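Side-chain contacts in LbaCas13a H328A (C2c2) (Lachnospiraceae bacterium NK4A179, PDB 5WLH), which binds a pre-crRNA guide and, as a Cas13a (C2c2) CRISPR nuclease, is expected to cleave RNA under its direction: residues K23-S28 with E34-N39; S485-E490 with Y936-E941. All coordinates share one frame; numbering follows the deposited sequence.

From the N terminus the chain first runs through contact 1, where strands 22-28 and 33-39 fold back on each other as a hairpin whose connecting loop, 29-32, is four residues long. Contact 2 opens much later: residues 485-490, at the start of helix 486-517, meet residues 936-941, at the end of helix 915-941, and so close a loop of 445 residues. The two loops follow one another in series, neither enclosing nor crossing the other, yet their centres lie about 10 Å apart. They touch directly through Val26 with Ser486 and through Tyr38 with Arg938, which brings the N-terminal hairpin, both helices and the bound RNA of chain B together.

Contact 1: residues K23-S28 with E34-N39; sequences KTAVVS and EGILYN. With nucleotides of chain B.
Lys23 lies across the ring of Tyr38, its CB 3.7 Å from the ring centroid in a CH-pi contact over one face. Tyr38 CG stands between its backbone N and carbonyl carbon (chi1 65°), and from there the ring leans over the opposing strand, with CE1 3.7 Å from Ala25 CB. Ala25 CB also packs 3.9 Å from Ile36 CG1, and Val27 CG1 continues this face 4.0 Å from Ile36 CD1. On the other face, Thr24 CG2 and Leu37 CD2 are pressed to 3.4 Å, tighter than usual for two carbons. Thr24 OG1 turns to the RNA: it shares a hydrogen bond of 2.9 Å with O2' of G23 of chain B and accepts a weak one from N6 of A26 of chain B. A water at the ring edge of Tyr38 bridges its OH and Thr24 O, donating to the latter.

Behind these side chains stands a regular antiparallel pairing, in which Lys23, Ala25 and Val27 form hydrogen-bonded pairs with Tyr38, Ile36 and Glu34. The Lys23 N to Tyr38 O bond, 2.7 Å long, is nearly straight at 172°. The result is a two-stranded beta hairpin: Leu37 packs on helix 51-64, Ala25 and Tyr38 rest on Phe487 of helix 486-517, and Lys23 and Tyr38 reach Arg938 and Glu941 of helix 915-941.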
# COMPACT_ATOMS: atom_id res chain seq x y z
N LYS A 23 13.67 18.10 -4.67
CA LYS A 23 12.60 17.67 -3.79
C LYS A 23 12.04 18.88 -3.07
O LYS A 23 12.67 19.93 -2.98
CB LYS A 23 13.09 16.63 -2.80
CG LYS A 23 13.71 15.42 -3.49
CD LYS A 23 13.93 14.27 -2.53
CE LYS A 23 14.18 12.97 -3.28
NZ LYS A 23 12.92 12.25 -3.59
N THR A 24 10.83 18.72 -2.53
CA THR A 24 10.29 19.74 -1.65
C THR A 24 10.20 19.17 -0.25
O THR A 24 10.12 17.96 -0.05
CB THR A 24 8.90 20.22 -2.10
OG1 THR A 24 7.92 19.22 -1.79
CG2 THR A 24 8.89 20.48 -3.59
N ALA A 25 10.25 20.07 0.73
CA ALA A 25 9.99 19.71 2.11
C ALA A 25 9.31 20.90 2.73
O ALA A 25 9.30 22.00 2.18
CB ALA A 25 11.27 19.34 2.87
N VAL A 26 8.74 20.68 3.91
CA VAL A 26 8.25 21.76 4.75
C VAL A 26 9.12 21.79 6.00
O VAL A 26 9.26 20.78 6.69
CB VAL A 26 6.77 21.59 5.11
CG1 VAL A 26 6.37 22.65 6.11
CG2 VAL A 26 5.90 21.71 3.86
N VAL A 27 9.71 22.94 6.28
CA VAL A 27 10.50 23.06 7.50
C VAL A 27 9.81 24.04 8.43
O VAL A 27 9.08 24.94 8.00
CB VAL A 27 11.96 23.48 7.21
CG1 VAL A 27 12.65 22.43 6.33
CG2 VAL A 27 12.00 24.86 6.58
N SER A 28 10.05 23.85 9.73
CA SER A 28 9.44 24.68 10.76
C SER A 28 10.55 25.20 11.65
O SER A 28 11.22 24.41 12.32
CB SER A 28 8.41 23.87 11.56
OG SER A 28 7.62 24.72 12.36
N GLU A 34 8.09 26.97 6.19
CA GLU A 34 8.48 27.33 4.83
C GLU A 34 8.53 26.07 4.00
O GLU A 34 9.10 25.06 4.43
CB GLU A 34 9.84 28.04 4.83
CG GLU A 34 10.39 28.35 3.45
CD GLU A 34 11.75 29.01 3.52
OE1 GLU A 34 12.16 29.36 4.65
OE2 GLU A 34 12.41 29.16 2.47
N GLY A 35 7.93 26.12 2.81
CA GLY A 35 8.19 25.09 1.82
C GLY A 35 9.52 25.37 1.15
O GLY A 35 9.76 26.49 0.68
N ILE A 36 10.39 24.37 1.12
CA ILE A 36 11.71 24.52 0.51
C ILE A 36 11.84 23.58 -0.67
O ILE A 36 11.20 22.53 -0.75
CB ILE A 36 12.85 24.26 1.51
CG1 ILE A 36 12.80 22.81 2.04
CG2 ILE A 36 12.80 25.27 2.60
CD1 ILE A 36 14.14 22.30 2.59
N LEU A 37 12.70 23.97 -1.60
CA LEU A 37 13.21 23.11 -2.65
C LEU A 37 14.63 22.71 -2.29
O LEU A 37 15.42 23.55 -1.84
CB LEU A 37 13.23 23.80 -4.01
CG LEU A 37 11.94 24.01 -4.79
CD1 LEU A 37 12.31 24.51 -6.20
CD2 LEU A 37 11.20 22.69 -4.88
N TYR A 38 14.95 21.45 -2.49
CA TYR A 38 16.31 21.01 -2.25
C TYR A 38 16.74 19.96 -3.25
O TYR A 38 15.94 19.13 -3.70
CB TYR A 38 16.51 20.49 -0.82
CG TYR A 38 15.74 19.23 -0.43
CD1 TYR A 38 14.40 19.29 -0.10
CD2 TYR A 38 16.40 18.01 -0.32
CE1 TYR A 38 13.72 18.14 0.32
CE2 TYR A 38 15.74 16.86 0.10
CZ TYR A 38 14.39 16.94 0.40
OH TYR A 38 13.73 15.80 0.81
N ASN A 39 18.01 20.01 -3.59
CA ASN A 39 18.62 19.06 -4.51
C ASN A 39 19.03 17.81 -3.75
O ASN A 39 19.53 17.88 -2.63
CB ASN A 39 19.82 19.70 -5.20
CG ASN A 39 19.51 21.09 -5.72
OD1 ASN A 39 18.76 21.24 -6.69
ND2 ASN A 39 20.05 22.12 -5.06
P G B 23 5.49 20.07 -9.34
OP1 G B 23 6.91 19.73 -9.66
OP2 G B 23 4.40 19.37 -10.04
O5' G B 23 5.21 19.87 -7.79
C5' G B 23 6.07 20.46 -6.83
C4' G B 23 5.58 20.19 -5.44
O4' G B 23 4.22 20.65 -5.28
C3' G B 23 5.52 18.74 -5.04
O3' G B 23 6.79 18.21 -4.73
C2' G B 23 4.56 18.77 -3.87
O2' G B 23 5.22 19.26 -2.71
C1' G B 23 3.56 19.83 -4.33
N9 G B 23 2.36 19.26 -4.97
C8 G B 23 2.10 19.16 -6.32
N7 G B 23 0.92 18.62 -6.56
C5 G B 23 0.38 18.38 -5.29
C6 G B 23 -0.86 17.81 -4.90
O6 G B 23 -1.77 17.41 -5.65
N1 G B 23 -1.00 17.75 -3.50
C2 G B 23 -0.04 18.17 -2.61
N2 G B 23 -0.29 18.05 -1.29
N3 G B 23 1.12 18.70 -2.97
C4 G B 23 1.26 18.76 -4.31
P A B 26 4.13 10.15 1.73
OP1 A B 26 3.27 9.04 2.21
OP2 A B 26 3.82 10.92 0.51
O5' A B 26 4.26 11.20 2.91
C5' A B 26 4.36 10.80 4.28
C4' A B 26 3.86 11.91 5.16
O4' A B 26 4.78 13.03 5.09
C3' A B 26 2.50 12.46 4.74
O3' A B 26 1.83 12.97 5.89
C2' A B 26 2.90 13.62 3.83
O2' A B 26 1.91 14.60 3.62
C1' A B 26 4.14 14.16 4.54
N9 A B 26 5.06 14.77 3.59
C8 A B 26 6.07 14.14 2.90
N7 A B 26 6.70 14.95 2.07
C5 A B 26 6.07 16.16 2.24
C6 A B 26 6.31 17.41 1.65
N6 A B 26 7.27 17.59 0.73
N1 A B 26 5.50 18.43 2.00
C2 A B 26 4.55 18.22 2.92
N3 A B 26 4.24 17.08 3.55
C4 A B 26 5.06 16.08 3.17
O HOH W 1 11.21 15.87 1.27

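Contact 2: residues S485-E490 with Y936-E941; sequences SSFDYE and YRRASE. With nucleotides of chain B.
Arg938 grips the carboxylate of Glu490 end-on with two nitrogens, in a salt bridge between helices 915-941 and 486-517. NH1 gives the straighter bond, 2.9 Å to OE2 at 166°, meeting the syn lone pair, with OE2 lying close to the guanidinium plane. NH2 reaches OE1 at 2.8 Å but from outside the carboxylate plane, for the two flat groups are turned 45° apart. Asp934 pairs with Arg938 NE and Tyr38 OH bonds to NH1, so the guanidinium is held from several directions.

The RNA of chain B uses the same carboxylate: O2' of A25 donates to Glu490 OE1 at 2.5 Å. Ser486 CB packs 3.5 Å from C5 of the base of A26. With an alanine in place of Glu490, Arg938 would probably lose this acidic partner, with Asp934 still at NE, and the A25 ribose hydroxyl its acceptor.

Apolar contact centres on Phe487. With CG anti to the carbonyl carbon (chi1 -56°), the ring is carried toward helix 915-941 and turns one face to Ala939, whose CA makes a CH-pi contact 3.9 Å from the centroid, almost on the ring normal. Ala939 CB adds a contact of 4.0 Å to Phe487 CG.

Within residues 485-490, Ser485 OG accepts from Asp488 N at 3.0 Å while Asp488 OD2 takes the amide of Ser485. This reciprocal pair is a capping box at the N terminus of helix 486-517, whose first turn, 486-490, runs nearly antiparallel to residues 936-941 of helix 915-941 beside the bound guide RNA.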
# COMPACT_ATOMS: atom_id res chain seq x y z
N SER A 485 7.79 19.42 10.84
CA SER A 485 8.35 19.41 9.50
C SER A 485 7.81 18.24 8.70
O SER A 485 7.26 17.28 9.25
CB SER A 485 9.88 19.32 9.56
OG SER A 485 10.27 17.97 9.87
N SER A 486 7.99 18.30 7.39
CA SER A 486 7.59 17.16 6.58
C SER A 486 8.42 15.93 6.92
O SER A 486 7.90 14.82 6.93
CB SER A 486 7.67 17.50 5.09
OG SER A 486 8.96 17.98 4.73
N PHE A 487 9.71 16.11 7.25
CA PHE A 487 10.53 14.97 7.63
C PHE A 487 9.97 14.28 8.87
O PHE A 487 10.03 13.05 8.98
CB PHE A 487 11.97 15.43 7.91
CG PHE A 487 12.60 16.15 6.76
CD1 PHE A 487 13.09 15.43 5.68
CD2 PHE A 487 12.68 17.52 6.75
CE1 PHE A 487 13.67 16.08 4.58
CE2 PHE A 487 13.25 18.19 5.67
CZ PHE A 487 13.77 17.46 4.59
N ASP A 488 9.43 15.07 9.82
CA ASP A 488 8.80 14.49 11.01
C ASP A 488 7.72 13.50 10.62
O ASP A 488 7.59 12.42 11.21
CB ASP A 488 8.17 15.59 11.88
CG ASP A 488 9.20 16.46 12.57
OD1 ASP A 488 10.29 15.97 12.88
OD2 ASP A 488 8.88 17.63 12.83
N TYR A 489 6.88 13.88 9.65
CA TYR A 489 5.79 13.00 9.25
C TYR A 489 6.29 11.83 8.42
O TYR A 489 5.67 10.76 8.44
CB TYR A 489 4.74 13.81 8.50
CG TYR A 489 3.63 14.33 9.41
CD1 TYR A 489 3.89 14.63 10.74
CD2 TYR A 489 2.34 14.50 8.93
CE1 TYR A 489 2.86 15.10 11.58
CE2 TYR A 489 1.31 14.98 9.74
CZ TYR A 489 1.58 15.27 11.06
OH TYR A 489 0.56 15.72 11.85
N GLU A 490 7.38 12.00 7.68
CA GLU A 490 7.97 10.83 7.03
C GLU A 490 8.38 9.79 8.07
O GLU A 490 8.13 8.59 7.89
CB GLU A 490 9.16 11.27 6.18
CG GLU A 490 8.78 12.09 4.97
CD GLU A 490 9.96 12.27 4.05
OE1 GLU A 490 10.09 11.49 3.07
OE2 GLU A 490 10.78 13.18 4.35
N TYR A 936 16.53 10.81 7.57
CA TYR A 936 17.56 11.53 8.31
C TYR A 936 18.61 12.07 7.35
O TYR A 936 19.14 13.17 7.56
CB TYR A 936 18.19 10.60 9.34
CG TYR A 936 17.32 10.48 10.58
CD1 TYR A 936 16.99 11.60 11.33
CD2 TYR A 936 16.82 9.25 10.98
CE1 TYR A 936 16.20 11.49 12.46
CE2 TYR A 936 16.02 9.14 12.11
CZ TYR A 936 15.71 10.26 12.84
OH TYR A 936 14.93 10.15 13.96
N ARG A 937 18.93 11.31 6.31
CA ARG A 937 19.87 11.78 5.30
C ARG A 937 19.40 13.09 4.68
O ARG A 937 20.17 14.05 4.54
CB ARG A 937 20.03 10.71 4.22
CG ARG A 937 20.97 11.06 3.10
CD ARG A 937 20.93 9.96 2.02
NE ARG A 937 19.66 9.93 1.29
CZ ARG A 937 19.29 10.80 0.35
NH1 ARG A 937 20.10 11.81 0.02
NH2 ARG A 937 18.11 10.68 -0.24
N ARG A 938 18.12 13.14 4.28
CA ARG A 938 17.59 14.33 3.63
C ARG A 938 17.37 15.46 4.61
O ARG A 938 17.63 16.62 4.29
CB ARG A 938 16.30 13.97 2.87
CG ARG A 938 16.57 13.12 1.61
CD ARG A 938 15.29 12.82 0.83
NE ARG A 938 14.54 11.71 1.45
CZ ARG A 938 13.45 11.88 2.18
NH1 ARG A 938 12.98 13.09 2.41
NH2 ARG A 938 12.83 10.82 2.71
N ALA A 939 16.93 15.15 5.84
CA ALA A 939 16.88 16.18 6.88
C ALA A 939 18.27 16.77 7.10
O ALA A 939 18.43 17.99 7.19
CB ALA A 939 16.33 15.60 8.18
N SER A 940 19.28 15.91 7.14
CA SER A 940 20.64 16.37 7.41
C SER A 940 21.14 17.29 6.30
O SER A 940 21.64 18.39 6.57
CB SER A 940 21.57 15.18 7.61
OG SER A 940 22.94 15.57 7.68
N GLU A 941 20.94 16.89 5.04
CA GLU A 941 21.50 17.66 3.93
C GLU A 941 20.82 19.01 3.77
O GLU A 941 21.45 19.94 3.27
CB GLU A 941 21.43 16.86 2.62
CG GLU A 941 20.10 16.96 1.88
CD GLU A 941 19.96 15.93 0.77
OE1 GLU A 941 20.95 15.28 0.40
OE2 GLU A 941 18.83 15.78 0.27
P A B 26 4.13 10.15 1.73
OP1 A B 26 3.27 9.04 2.21
OP2 A B 26 3.82 10.92 0.51
O5' A B 26 4.26 11.20 2.91
C5' A B 26 4.36 10.80 4.28
C4' A B 26 3.86 11.91 5.16
O4' A B 26 4.78 13.03 5.09
C3' A B 26 2.50 12.46 4.74
O3' A B 26 1.83 12.97 5.89
C2' A B 26 2.90 13.62 3.83
O2' A B 26 1.91 14.60 3.62
C1' A B 26 4.14 14.16 4.54
N9 A B 26 5.06 14.77 3.59
C8 A B 26 6.07 14.14 2.90
N7 A B 26 6.70 14.95 2.07
C5 A B 26 6.07 16.16 2.24
C6 A B 26 6.31 17.41 1.65
N6 A B 26 7.27 17.59 0.73
N1 A B 26 5.50 18.43 2.00
C2 A B 26 4.55 18.22 2.92
N3 A B 26 4.24 17.08 3.55
C4 A B 26 5.06 16.08 3.17
P A B 25 7.42 12.53 -2.37
OP1 A B 25 8.65 13.26 -1.97
OP2 A B 25 7.01 12.50 -3.80
O5' A B 25 7.58 11.04 -1.87
C5' A B 25 6.51 10.11 -1.92
C4' A B 25 6.42 9.32 -0.65
O4' A B 25 7.51 8.36 -0.58
C3' A B 25 6.49 10.14 0.64
O3' A B 25 5.60 9.57 1.60
C2' A B 25 7.91 9.90 1.13
O2' A B 25 8.08 10.06 2.52
C1' A B 25 8.11 8.46 0.70
N9 A B 25 9.52 8.06 0.64
C8 A B 25 10.60 8.85 0.34
N7 A B 25 11.74 8.22 0.43
C5 A B 25 11.38 6.94 0.83
C6 A B 25 12.13 5.79 1.10
N6 A B 25 13.46 5.77 1.00
N1 A B 25 11.48 4.68 1.49
C2 A B 25 10.14 4.70 1.58
N3 A B 25 9.33 5.74 1.36
C4 A B 25 10.01 6.83 0.98
P U B 27 0.22 12.94 5.96
OP1 U B 27 -0.32 13.82 4.93
OP2 U B 27 -0.22 13.16 7.36
O5' U B 27 -0.12 11.45 5.56
C5' U B 27 -1.44 10.96 5.64
C4' U B 27 -1.59 9.83 4.67
O4' U B 27 -1.69 10.37 3.33
C3' U B 27 -0.41 8.84 4.64
O3' U B 27 -0.91 7.52 4.52
C2' U B 27 0.27 9.17 3.31
O2' U B 27 1.01 8.10 2.75
C1' U B 27 -0.95 9.54 2.48
N1 U B 27 -0.70 10.17 1.18
C2 U B 27 -1.65 9.92 0.19
O2 U B 27 -2.66 9.29 0.41
N3 U B 27 -1.37 10.47 -1.04
C4 U B 27 -0.26 11.22 -1.36
O4 U B 27 -0.13 11.64 -2.52
C5 U B 27 0.68 11.40 -0.29
C6 U B 27 0.44 10.88 0.92